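Local coordinates for protein oxygen-independent coproporphyrinogen III oxidase (Escherichia coli, PDB 1OLT) that catalyses the oxygen-independent oxidative decarboxylation of two propionate groups of coproporphyrinogen III to vinyl groups in heme biosynthesis, as a radical SAM enzyme with a [4Fe-4S] cluster, at residues 283-286 / 290-293; 234-239 / 294-299; 30-35 / 334-339; 122-127 / 156-161. All coordinates share one frame; numbering follows the deposited sequence.

Contact 1 (283-286 / 290-293); sequences QFIG and FARP
Q283 and A291 face each other across an antiparallel hairpin and exchange two backbone hydrogen bonds. A291 N gives to Q283 O at 2.9 Å, nearly straight and in the carbonyl plane. The return bond from Q283 N to A291 O is shorter, 2.6 Å, and more bent, with an angle at the hydrogen of 135°. Its donor is tilted 33° from the carbonyl plane. F290 CA adds a CH···O contact to Q283 O at 3.3 Å.

The next pair, F284 and F290, is non-hydrogen-bonded, and here the side chains do the work. Their rings form an offset stack with centroids 4.9 Å apart and planes at 30°. F284 CD1 lies over one face of the F290 ring, toward its rim, and is 3.6 Å from F290 CZ. The F284 side chain reaches there with CG anti to the backbone N. I274 and L277 of helix 263-279 also touch the F290 side chain.

Smaller contacts lie on the side of the sheet that Q283 and A291 share. I285 CG1 makes an apolar contact 4.0 Å from A291 CB. The extended Q283 chain carries its amide toward the loop, where OE1 comes within 3.4 Å of P293 CA. A298 of helix 296-303 covers both Q283 and I285.

I285 and G286 together face H289, a classic beta bulge near the turn. At the backbone angles of G286 a side chain would run into the carbonyl oxygen of I285. The hairpin ends the mixed sheet of the radical SAM core. The two-way backbone bonding sets its register, while F290, stacked on F284 and packed against helix 263-279, ties it to the core by apolar contact.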
loop_
_atom_site.group_PDB
_atom_site.type_symbol
_atom_site.label_atom_id
_atom_site.label_comp_id
_atom_site.label_asym_id
_atom_site.label_seq_id
_atom_site.Cartn_x
_atom_site.Cartn_y
_atom_site.Cartn_z
ATOM N N GLN A 283 -12.021 6.755 11.986
ATOM C CA GLN A 283 -10.967 6.284 12.909
ATOM C C GLN A 283 -9.588 6.369 12.230
ATOM O O GLN A 283 -9.428 5.915 11.074
ATOM C CB GLN A 283 -11.262 4.825 13.265
ATOM C CG GLN A 283 -10.816 4.377 14.622
ATOM C CD GLN A 283 -11.204 2.916 14.884
ATOM O OE1 GLN A 283 -12.374 2.532 14.737
ATOM N NE2 GLN A 283 -10.219 2.096 15.227
ATOM N N PHE A 284 -8.602 6.950 12.906
ATOM C CA PHE A 284 -7.193 6.833 12.445
ATOM C C PHE A 284 -6.720 5.361 12.699
ATOM O O PHE A 284 -6.574 4.953 13.840
ATOM C CB PHE A 284 -6.282 7.846 13.166
ATOM C CG PHE A 284 -4.818 7.809 12.709
ATOM C CD1 PHE A 284 -4.476 7.587 11.387
ATOM C CD2 PHE A 284 -3.803 8.023 13.626
ATOM C CE1 PHE A 284 -3.171 7.539 10.973
ATOM C CE2 PHE A 284 -2.479 7.998 13.253
ATOM C CZ PHE A 284 -2.142 7.759 11.919
ATOM N N ILE A 285 -6.542 4.578 11.646
ATOM C CA ILE A 285 -6.140 3.176 11.762
ATOM C C ILE A 285 -4.627 3.113 12.056
ATOM O O ILE A 285 -4.184 2.429 12.977
ATOM C CB ILE A 285 -6.426 2.377 10.486
ATOM C CG1 ILE A 285 -7.895 2.490 10.061
ATOM C CG2 ILE A 285 -6.030 0.898 10.696
ATOM C CD1 ILE A 285 -8.883 2.071 11.150
ATOM N N GLY A 286 -3.878 3.847 11.303
ATOM C CA GLY A 286 -2.462 3.913 11.470
ATOM C C GLY A 286 -1.773 4.298 10.207
ATOM O O GLY A 286 -2.321 4.175 9.079
ATOM N N PHE A 290 -7.129 6.115 7.258
ATOM C CA PHE A 290 -8.328 6.437 8.021
ATOM C C PHE A 290 -9.493 5.642 7.472
ATOM O O PHE A 290 -9.644 5.489 6.266
ATOM C CB PHE A 290 -8.687 7.907 7.963
ATOM C CG PHE A 290 -7.625 8.821 8.524
ATOM C CD1 PHE A 290 -6.488 9.132 7.775
ATOM C CD2 PHE A 290 -7.765 9.377 9.794
ATOM C CE1 PHE A 290 -5.533 9.939 8.268
ATOM C CE2 PHE A 290 -6.775 10.212 10.300
ATOM C CZ PHE A 290 -5.666 10.486 9.518
ATOM N N ALA A 291 -10.337 5.142 8.383
ATOM C CA ALA A 291 -11.492 4.383 7.998
ATOM C C ALA A 291 -12.594 4.507 9.102
ATOM O O ALA A 291 -12.317 4.808 10.241
ATOM C CB ALA A 291 -11.136 2.954 7.807
ATOM N N ARG A 292 -13.836 4.284 8.710
ATOM C CA ARG A 292 -14.962 4.377 9.630
ATOM C C ARG A 292 -14.899 3.319 10.799
ATOM O O ARG A 292 -14.403 2.209 10.613
ATOM C CB ARG A 292 -16.252 4.187 8.831
ATOM C CG ARG A 292 -16.475 5.236 7.732
ATOM C CD ARG A 292 -17.827 5.104 7.063
ATOM N NE ARG A 292 -17.803 5.542 5.658
ATOM C CZ ARG A 292 -18.897 5.785 4.918
ATOM N NH1 ARG A 292 -20.134 5.641 5.442
ATOM N NH2 ARG A 292 -18.760 6.186 3.657
ATOM N N PRO A 293 -15.374 3.659 11.998
ATOM C CA PRO A 293 -15.346 2.693 13.124
ATOM C C PRO A 293 -15.869 1.292 12.847
ATOM O O PRO A 293 -15.342 0.392 13.485
ATOM C CB PRO A 293 -16.198 3.343 14.183
ATOM C CG PRO A 293 -15.980 4.754 13.984
ATOM C CD PRO A 293 -15.951 4.938 12.434
#

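Contact 2 (234-239 / 294-299); sequences PDRLSV and DDELAV
R236 has CG anti to its carbonyl carbon (chi1 -69°), and the chain, extended from CG to NE, carries the guanidinium from its strand to the start of helix 296-303. D295 turns its carboxylate to meet it, CG lying opposite the backbone N (chi1 -171°). The grip is side-on. R236 NE gives to D295 OD2 at 2.9 Å, and R236 NH2 gives to D295 OD1 at 2.8 Å, on the syn lone pair. The guanidinium and the D295 carboxylate planes are 42° apart.

D295 is also the N-cap of the helix. Its OD1 takes a second bond from L297 N, 2.8 Å and nearly straight, on the anti lone pair. One oxygen thus serves both the salt bridge and the helix start. This joins strand 236-241 of the radical SAM sheet to the helix that follows the hairpin of 283-291.

R236 NH2 has a further acceptor, E296 OE2 at 3.1 Å, which it meets from above the carboxylate plane. The same E296 oxygen is shared with R166. The carboxylates of D295 and E296 lie at the edge of the guanidinium, while L297 covers one face. L297 CD1 sits over its centre, 3.4 Å from R236 CZ. These contacts restrict the rotation of the guanidinium. Its positive charge probably offsets the repulsion between the two carboxylates. The R236 side chain is about 8 Å from that of D209, which binds the second S-adenosylmethionine.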
loop_
_atom_site.group_PDB
_atom_site.type_symbol
_atom_site.label_atom_id
_atom_site.label_comp_id
_atom_site.label_asym_id
_atom_site.label_seq_id
_atom_site.Cartn_x
_atom_site.Cartn_y
_atom_site.Cartn_z
ATOM N N PRO A 234 -15.939 9.698 1.293
ATOM C CA PRO A 234 -15.323 8.426 0.975
ATOM C C PRO A 234 -15.456 7.503 2.148
ATOM O O PRO A 234 -15.631 7.981 3.270
ATOM C CB PRO A 234 -13.834 8.774 0.754
ATOM C CG PRO A 234 -13.598 9.982 1.507
ATOM C CD PRO A 234 -14.933 10.749 1.533
ATOM N N ASP A 235 -15.347 6.203 1.908
ATOM C CA ASP A 235 -15.356 5.226 2.971
ATOM C C ASP A 235 -14.012 5.201 3.741
ATOM O O ASP A 235 -13.998 4.932 4.948
ATOM C CB ASP A 235 -15.666 3.832 2.439
ATOM C CG ASP A 235 -17.012 3.769 1.769
ATOM O OD1 ASP A 235 -17.990 4.309 2.359
ATOM O OD2 ASP A 235 -17.174 3.247 0.661
ATOM N N ARG A 236 -12.931 5.527 3.056
ATOM C CA ARG A 236 -11.596 5.415 3.613
ATOM C C ARG A 236 -10.751 6.508 2.982
ATOM O O ARG A 236 -11.012 6.925 1.839
ATOM C CB ARG A 236 -10.913 4.069 3.280
ATOM C CG ARG A 236 -11.432 2.836 3.890
ATOM C CD ARG A 236 -10.823 1.528 3.235
ATOM N NE ARG A 236 -11.336 0.326 3.907
ATOM C CZ ARG A 236 -11.129 -0.943 3.529
ATOM N NH1 ARG A 236 -10.358 -1.243 2.490
ATOM N NH2 ARG A 236 -11.673 -1.922 4.238
ATOM N N LEU A 237 -9.725 6.940 3.709
ATOM C CA LEU A 237 -8.790 7.963 3.241
ATOM C C LEU A 237 -7.363 7.523 3.529
ATOM O O LEU A 237 -7.056 6.914 4.577
ATOM C CB LEU A 237 -8.975 9.314 3.906
ATOM C CG LEU A 237 -10.285 10.033 3.779
ATOM C CD1 LEU A 237 -11.194 9.685 4.891
ATOM C CD2 LEU A 237 -10.076 11.519 3.814
ATOM N N SER A 238 -6.499 7.828 2.606
ATOM C CA SER A 238 -5.089 7.662 2.787
ATOM C C SER A 238 -4.475 9.031 2.598
ATOM O O SER A 238 -4.586 9.592 1.526
ATOM C CB SER A 238 -4.562 6.644 1.803
ATOM O OG SER A 238 -5.264 5.415 1.909
ATOM N N VAL A 239 -3.817 9.553 3.597
ATOM C CA VAL A 239 -3.273 10.909 3.605
ATOM C C VAL A 239 -1.750 10.785 3.776
ATOM O O VAL A 239 -1.256 10.548 4.883
ATOM C CB VAL A 239 -3.883 11.680 4.714
ATOM C CG1 VAL A 239 -3.460 13.188 4.633
ATOM C CG2 VAL A 239 -5.406 11.588 4.631
ATOM N N ASP A 294 -16.805 1.134 11.908
ATOM C CA ASP A 294 -17.359 -0.160 11.597
ATOM C C ASP A 294 -16.742 -0.824 10.367
ATOM O O ASP A 294 -17.156 -1.930 9.973
ATOM C CB ASP A 294 -18.886 -0.068 11.413
ATOM C CG ASP A 294 -19.316 0.993 10.373
ATOM O OD1 ASP A 294 -18.454 1.797 9.910
ATOM O OD2 ASP A 294 -20.535 1.091 10.008
ATOM N N ASP A 295 -15.714 -0.198 9.815
ATOM C CA ASP A 295 -15.011 -0.721 8.644
ATOM C C ASP A 295 -14.384 -2.014 9.109
ATOM O O ASP A 295 -13.954 -2.119 10.276
ATOM C CB ASP A 295 -13.919 0.257 8.207
ATOM C CG ASP A 295 -13.293 -0.121 6.870
ATOM O OD1 ASP A 295 -12.560 -1.127 6.820
ATOM O OD2 ASP A 295 -13.462 0.508 5.833
ATOM N N GLU A 296 -14.357 -3.001 8.229
ATOM C CA GLU A 296 -13.723 -4.299 8.496
ATOM C C GLU A 296 -12.296 -4.110 9.085
ATOM O O GLU A 296 -11.881 -4.846 9.955
ATOM C CB GLU A 296 -13.690 -5.143 7.207
ATOM C CG GLU A 296 -12.835 -4.482 6.115
ATOM C CD GLU A 296 -12.555 -5.350 4.902
ATOM O OE1 GLU A 296 -13.356 -6.325 4.697
ATOM O OE2 GLU A 296 -11.502 -5.044 4.158
ATOM N N LEU A 297 -11.575 -3.088 8.615
ATOM C CA LEU A 297 -10.213 -2.804 9.093
ATOM C C LEU A 297 -10.196 -2.299 10.516
ATOM O O LEU A 297 -9.364 -2.718 11.328
ATOM C CB LEU A 297 -9.529 -1.784 8.184
ATOM C CG LEU A 297 -9.382 -2.140 6.716
ATOM C CD1 LEU A 297 -8.753 -0.957 5.954
ATOM C CD2 LEU A 297 -8.542 -3.375 6.549
ATOM N N ALA A 298 -11.086 -1.384 10.835
ATOM C CA ALA A 298 -11.209 -0.917 12.224
ATOM C C ALA A 298 -11.689 -2.012 13.196
ATOM O O ALA A 298 -11.265 -2.067 14.373
ATOM C CB ALA A 298 -12.145 0.320 12.293
ATOM N N VAL A 299 -12.568 -2.887 12.718
ATOM C CA VAL A 299 -13.088 -3.973 13.555
ATOM C C VAL A 299 -11.949 -4.922 13.847
ATOM O O VAL A 299 -11.728 -5.293 15.000
ATOM C CB VAL A 299 -14.230 -4.740 12.847
ATOM C CG1 VAL A 299 -14.612 -6.013 13.595
ATOM C CG2 VAL A 299 -15.457 -3.826 12.684
HETATM O O HOH W 1 -14.696 2.966 6.194
#

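Contact 3 (30-35 / 334-339); sequences LEFSED and DCYAQN
Y336 meets F32 first along strand 335-339. Y336 CB lies 3.7 Å from F32 CZ, an apolar contact, and Y336 CD2 is equally close to F32 CE1. The F32 atom comes in at the edge of the tyrosine ring, near its plane. The tyrosine ring then leads away from F32. Its hydroxyl is held elsewhere, by the backbone oxygen of Y26.

A337 turns its side chain away, and Q338 brings the next one back. With CG opposite the backbone N (chi1 -167°), the extended Q338 chain carries its amide to the other end of the F32 ring. Q338 OE1 sits at the ring edge, 3.9 Å from F32 CD2, and the amide and ring planes are nearly perpendicular at 86°. OE1 accepts from R359 and NE2 gives to the backbone oxygen of S327, bonds that fix the amide from both ends. The Q338 side chain is about 5 Å from a bound S-adenosylmethionine.

F32 is therefore seated between alternate residues of one strand. It comes from the loop before helix 38-45, where S33 OG accepts from D35 N in an ST turn. Strand 335-339 is the middle strand of a three-stranded antiparallel sheet. Strand 329-332, with I329, which binds S-adenosylmethionine, flanks it on one edge. Strand 357-362 flanks the other and also touches F32 through R359, while R371 of helix 365-380 packs on Y336.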
loop_
_atom_site.group_PDB
_atom_site.type_symbol
_atom_site.label_atom_id
_atom_site.label_comp_id
_atom_site.label_asym_id
_atom_site.label_seq_id
_atom_site.Cartn_x
_atom_site.Cartn_y
_atom_site.Cartn_z
ATOM N N LEU A 30 15.777 -2.926 0.403
ATOM C CA LEU A 30 17.251 -2.776 0.422
ATOM C C LEU A 30 17.959 -4.130 0.483
ATOM O O LEU A 30 19.062 -4.281 -0.045
ATOM C CB LEU A 30 17.749 -1.989 1.631
ATOM C CG LEU A 30 17.324 -0.557 1.845
ATOM C CD1 LEU A 30 17.955 -0.051 3.170
ATOM C CD2 LEU A 30 17.735 0.278 0.651
ATOM N N GLU A 31 17.324 -5.109 1.135
ATOM C CA GLU A 31 17.936 -6.414 1.312
ATOM C C GLU A 31 17.690 -7.409 0.169
ATOM O O GLU A 31 18.171 -8.517 0.246
ATOM C CB GLU A 31 17.458 -7.014 2.625
ATOM C CG GLU A 31 17.619 -6.092 3.836
ATOM C CD GLU A 31 18.994 -5.415 3.961
ATOM O OE1 GLU A 31 20.059 -5.996 3.579
ATOM O OE2 GLU A 31 19.002 -4.268 4.467
ATOM N N PHE A 32 16.950 -7.025 -0.871
ATOM C CA PHE A 32 16.646 -7.958 -1.974
ATOM C C PHE A 32 17.936 -8.157 -2.761
ATOM O O PHE A 32 18.659 -7.220 -2.960
ATOM C CB PHE A 32 15.525 -7.439 -2.926
ATOM C CG PHE A 32 14.123 -7.364 -2.312
ATOM C CD1 PHE A 32 13.868 -7.645 -0.984
ATOM C CD2 PHE A 32 13.060 -6.933 -3.093
ATOM C CE1 PHE A 32 12.564 -7.518 -0.458
ATOM C CE2 PHE A 32 11.764 -6.820 -2.571
ATOM C CZ PHE A 32 11.528 -7.130 -1.249
ATOM N N SER A 33 18.220 -9.376 -3.193
ATOM C CA SER A 33 19.439 -9.674 -3.898
ATOM C C SER A 33 19.167 -10.425 -5.227
ATOM O O SER A 33 18.315 -11.285 -5.317
ATOM C CB SER A 33 20.334 -10.505 -2.994
ATOM O OG SER A 33 21.232 -11.290 -3.734
ATOM N N GLU A 34 19.951 -10.109 -6.238
ATOM C CA GLU A 34 19.817 -10.716 -7.559
ATOM C C GLU A 34 20.268 -12.159 -7.576
ATOM O O GLU A 34 20.061 -12.840 -8.554
ATOM C CB GLU A 34 20.556 -9.886 -8.599
ATOM C CG GLU A 34 19.953 -8.485 -8.743
ATOM C CD GLU A 34 20.669 -7.617 -9.777
ATOM O OE1 GLU A 34 21.241 -8.187 -10.723
ATOM O OE2 GLU A 34 20.655 -6.360 -9.631
ATOM N N ASP A 35 20.861 -12.612 -6.476
ATOM C CA ASP A 35 21.270 -13.987 -6.300
ATOM C C ASP A 35 20.099 -14.921 -6.055
ATOM O O ASP A 35 20.210 -16.102 -6.282
ATOM C CB ASP A 35 22.233 -14.065 -5.112
ATOM C CG ASP A 35 23.637 -13.488 -5.438
ATOM O OD1 ASP A 35 23.994 -13.426 -6.657
ATOM O OD2 ASP A 35 24.443 -13.099 -4.537
ATOM N N ASP A 334 7.573 -17.523 3.079
ATOM C CA ASP A 334 8.645 -16.795 3.751
ATOM C C ASP A 334 9.789 -16.283 2.828
ATOM O O ASP A 334 10.963 -16.265 3.231
ATOM C CB ASP A 334 9.182 -17.588 4.953
ATOM C CG ASP A 334 8.037 -18.107 5.863
ATOM O OD1 ASP A 334 7.138 -17.351 6.325
ATOM O OD2 ASP A 334 7.900 -19.274 6.039
ATOM N N CYS A 335 9.420 -15.854 1.606
ATOM C CA CYS A 335 10.355 -15.187 0.715
ATOM C C CYS A 335 9.706 -13.961 0.108
ATOM O O CYS A 335 8.497 -13.874 0.031
ATOM C CB CYS A 335 10.850 -16.091 -0.437
ATOM S SG CYS A 335 11.643 -17.593 0.070
ATOM N N TYR A 336 10.511 -12.975 -0.254
ATOM C CA TYR A 336 10.082 -11.886 -1.101
ATOM C C TYR A 336 10.837 -12.020 -2.440
ATOM O O TYR A 336 11.994 -12.361 -2.472
ATOM C CB TYR A 336 10.322 -10.498 -0.473
ATOM C CG TYR A 336 9.758 -10.302 0.936
ATOM C CD1 TYR A 336 8.626 -11.007 1.371
ATOM C CD2 TYR A 336 10.350 -9.413 1.843
ATOM C CE1 TYR A 336 8.097 -10.838 2.655
ATOM C CE2 TYR A 336 9.835 -9.243 3.152
ATOM C CZ TYR A 336 8.696 -9.957 3.544
ATOM O OH TYR A 336 8.168 -9.840 4.823
ATOM N N ALA A 337 10.148 -11.729 -3.540
ATOM C CA ALA A 337 10.704 -11.805 -4.878
ATOM C C ALA A 337 10.119 -10.686 -5.705
ATOM O O ALA A 337 8.917 -10.440 -5.673
ATOM C CB ALA A 337 10.350 -13.172 -5.483
ATOM N N GLN A 338 10.941 -10.042 -6.502
ATOM C CA GLN A 338 10.467 -8.922 -7.300
ATOM C C GLN A 338 10.831 -9.118 -8.745
ATOM O O GLN A 338 11.943 -9.543 -9.063
ATOM C CB GLN A 338 11.105 -7.586 -6.863
ATOM C CG GLN A 338 10.464 -6.362 -7.427
ATOM C CD GLN A 338 10.984 -5.029 -6.853
ATOM O OE1 GLN A 338 12.093 -4.975 -6.346
ATOM N NE2 GLN A 338 10.162 -3.963 -6.944
ATOM N N ASN A 339 9.890 -8.781 -9.593
ATOM C CA ASN A 339 10.119 -8.677 -11.028
ATOM C C ASN A 339 10.993 -7.477 -11.399
ATOM O O ASN A 339 11.033 -6.445 -10.688
ATOM C CB ASN A 339 8.775 -8.539 -11.745
ATOM C CG ASN A 339 8.026 -9.854 -11.880
ATOM O OD1 ASN A 339 8.598 -10.966 -11.720
ATOM N ND2 ASN A 339 6.693 -9.744 -12.233
#

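Contact 4 (122-127 / 156-161); sequences QISRLM and LDHLRA
Two helices of the radical SAM core pack side by side here, I123 and S124 of helix 120-133 against H158 and L159 of helix 154-161. Their short segments run nearly parallel, at 14°, with axes 10.5 Å apart. That spacing is wide, and the side chains bridge it.

The inner part is apolar. I123 CD1 lies 3.9 Å from L159 CD2, and the two side chains cross at about a right angle. I123 CG2 touches the same leucine methyl. It also reaches the imidazole, 4.0 Å from H158 CD2, and stands at the edge of that ring near its plane. I123 has CG2 anti to its backbone N, which turns this branch toward helix 154-161.

Parallel neighbouring helices follow from the fold. Strands 105-112, 140-146 and 166-172 are parallel neighbours in the sheet. Helix 120-133 lies between the first two in sequence and helix 154-161 between the last two. These are two consecutive parallel beta-alpha-beta crossovers, consistent with the TIM-barrel-like radical SAM fold. M127 and L126 pack on W110 of strand 105-112.

The polar part involves S124 and H158. H158 puts its ring across the gap with CG opposite the backbone N (chi1 -172°). H158 NE2 gives a weak hydrogen bond to S124 OG, 2.8 Å away, at the edge of the imidazole. The hydroxyl is held beside the ring by E162, just beyond the second helix, and by K120 O in its own helix. H158 NE2 has a further weak bond to K120 O.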
loop_
_atom_site.group_PDB
_atom_site.type_symbol
_atom_site.label_atom_id
_atom_site.label_comp_id
_atom_site.label_asym_id
_atom_site.label_seq_id
_atom_site.Cartn_x
_atom_site.Cartn_y
_atom_site.Cartn_z
ATOM N N GLN A 122 -9.378 -4.025 -22.903
ATOM C CA GLN A 122 -8.161 -4.425 -22.208
ATOM C C GLN A 122 -8.425 -4.917 -20.749
ATOM O O GLN A 122 -7.888 -5.939 -20.306
ATOM C CB GLN A 122 -7.137 -3.248 -22.226
ATOM C CG GLN A 122 -6.646 -3.001 -23.623
ATOM C CD GLN A 122 -5.999 -1.675 -23.799
ATOM O OE1 GLN A 122 -6.172 -0.744 -22.950
ATOM N NE2 GLN A 122 -5.317 -1.503 -24.962
ATOM N N ILE A 123 -9.281 -4.210 -20.034
ATOM C CA ILE A 123 -9.705 -4.624 -18.691
ATOM C C ILE A 123 -10.284 -6.004 -18.807
ATOM O O ILE A 123 -9.939 -6.901 -18.035
ATOM C CB ILE A 123 -10.767 -3.667 -18.149
ATOM C CG1 ILE A 123 -10.110 -2.366 -17.758
ATOM C CG2 ILE A 123 -11.470 -4.287 -16.961
ATOM C CD1 ILE A 123 -11.063 -1.221 -17.572
ATOM N N SER A 124 -11.197 -6.199 -19.769
ATOM C CA SER A 124 -11.822 -7.516 -19.928
ATOM C C SER A 124 -10.827 -8.602 -20.278
ATOM O O SER A 124 -10.927 -9.766 -19.789
ATOM C CB SER A 124 -12.947 -7.514 -20.994
ATOM O OG SER A 124 -13.999 -6.662 -20.627
ATOM N N ARG A 125 -9.905 -8.254 -21.169
ATOM C CA ARG A 125 -8.884 -9.220 -21.565
ATOM C C ARG A 125 -8.033 -9.709 -20.344
ATOM O O ARG A 125 -7.757 -10.896 -20.198
ATOM C CB ARG A 125 -7.957 -8.654 -22.640
ATOM C CG ARG A 125 -6.852 -9.608 -23.113
ATOM C CD ARG A 125 -5.847 -8.970 -24.107
ATOM N NE ARG A 125 -4.735 -9.879 -24.309
ATOM C CZ ARG A 125 -3.599 -9.539 -24.871
ATOM N NH1 ARG A 125 -3.403 -8.309 -25.295
ATOM N NH2 ARG A 125 -2.633 -10.458 -25.023
ATOM N N LEU A 126 -7.569 -8.789 -19.534
ATOM C CA LEU A 126 -6.776 -9.151 -18.413
ATOM C C LEU A 126 -7.534 -9.935 -17.388
ATOM O O LEU A 126 -6.997 -10.918 -16.857
ATOM C CB LEU A 126 -6.103 -7.931 -17.808
ATOM C CG LEU A 126 -5.189 -8.158 -16.616
ATOM C CD1 LEU A 126 -4.111 -9.210 -16.864
ATOM C CD2 LEU A 126 -4.578 -6.886 -16.241
ATOM N N MET A 127 -8.762 -9.496 -17.051
ATOM C CA MET A 127 -9.555 -10.224 -16.085
ATOM C C MET A 127 -9.808 -11.666 -16.524
ATOM O O MET A 127 -9.787 -12.591 -15.744
ATOM C CB MET A 127 -10.880 -9.541 -15.827
ATOM C CG MET A 127 -10.792 -8.375 -14.955
ATOM S SD MET A 127 -10.032 -8.795 -13.326
ATOM C CE MET A 127 -10.796 -10.255 -12.959
ATOM N N LEU A 156 -16.805 2.500 -14.667
ATOM C CA LEU A 156 -17.135 1.913 -13.367
ATOM C C LEU A 156 -18.164 0.800 -13.496
ATOM O O LEU A 156 -18.007 -0.245 -12.859
ATOM C CB LEU A 156 -17.627 2.978 -12.385
ATOM C CG LEU A 156 -16.616 4.096 -12.083
ATOM C CD1 LEU A 156 -17.235 5.021 -11.049
ATOM C CD2 LEU A 156 -15.236 3.656 -11.711
ATOM N N ASP A 157 -19.204 0.985 -14.319
ATOM C CA ASP A 157 -20.161 -0.100 -14.574
ATOM C C ASP A 157 -19.437 -1.328 -15.178
ATOM O O ASP A 157 -19.706 -2.442 -14.815
ATOM C CB ASP A 157 -21.294 0.326 -15.476
ATOM C CG ASP A 157 -22.029 1.571 -14.917
ATOM O OD1 ASP A 157 -21.564 2.714 -15.072
ATOM O OD2 ASP A 157 -23.036 1.451 -14.282
ATOM N N HIS A 158 -18.514 -1.094 -16.071
ATOM C CA HIS A 158 -17.776 -2.182 -16.691
ATOM C C HIS A 158 -16.902 -2.905 -15.673
ATOM O O HIS A 158 -16.855 -4.131 -15.668
ATOM C CB HIS A 158 -16.891 -1.664 -17.760
ATOM C CG HIS A 158 -16.231 -2.742 -18.573
ATOM N ND1 HIS A 158 -16.917 -3.490 -19.491
ATOM C CD2 HIS A 158 -14.954 -3.184 -18.606
ATOM C CE1 HIS A 158 -16.101 -4.353 -20.074
ATOM N NE2 HIS A 158 -14.889 -4.181 -19.556
ATOM N N LEU A 159 -16.215 -2.167 -14.790
ATOM C CA LEU A 159 -15.431 -2.793 -13.725
ATOM C C LEU A 159 -16.310 -3.660 -12.818
ATOM O O LEU A 159 -15.950 -4.772 -12.421
ATOM C CB LEU A 159 -14.687 -1.742 -12.869
ATOM C CG LEU A 159 -13.650 -0.966 -13.684
ATOM C CD1 LEU A 159 -13.218 0.264 -12.959
ATOM C CD2 LEU A 159 -12.474 -1.884 -13.959
ATOM N N ARG A 160 -17.436 -3.113 -12.431
ATOM C CA ARG A 160 -18.388 -3.869 -11.673
ATOM C C ARG A 160 -18.848 -5.160 -12.387
ATOM O O ARG A 160 -18.933 -6.249 -11.771
ATOM C CB ARG A 160 -19.566 -2.998 -11.425
ATOM C CG ARG A 160 -20.220 -3.370 -10.274
ATOM C CD ARG A 160 -19.587 -2.825 -8.929
ATOM N NE ARG A 160 -20.538 -3.395 -7.955
ATOM C CZ ARG A 160 -20.422 -4.615 -7.464
ATOM N NH1 ARG A 160 -19.343 -5.377 -7.726
ATOM N NH2 ARG A 160 -21.342 -5.066 -6.668
ATOM N N ALA A 161 -19.126 -5.071 -13.682
ATOM C CA ALA A 161 -19.555 -6.256 -14.430
ATOM C C ALA A 161 -18.416 -7.253 -14.500
ATOM O O ALA A 161 -18.676 -8.434 -14.567
ATOM C CB ALA A 161 -20.094 -5.901 -15.926
#

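Contacts 1 and 2 belong together. Their centres are about 5 Å apart, and strands 289-291 and 236-241 are neighbours in one sheet, with a probable bond from F290 N to L237 O. Helix 296-303 supplies half of contact 2 and lies against the hairpin of contact 1. Contact 1 relies on backbone bonds and stacked rings, contact 2 on a salt-bridge network at a helix start. Contact 3 is buried and almost wholly van der Waals; it lies across the chain's centre from both, on the smaller antiparallel sheet. Contacts 1, 2 and 4 are partly buried. Contact 4 lies farthest from the centre, about 22 Å, and joins two helices by apolar packing and a weak polar link.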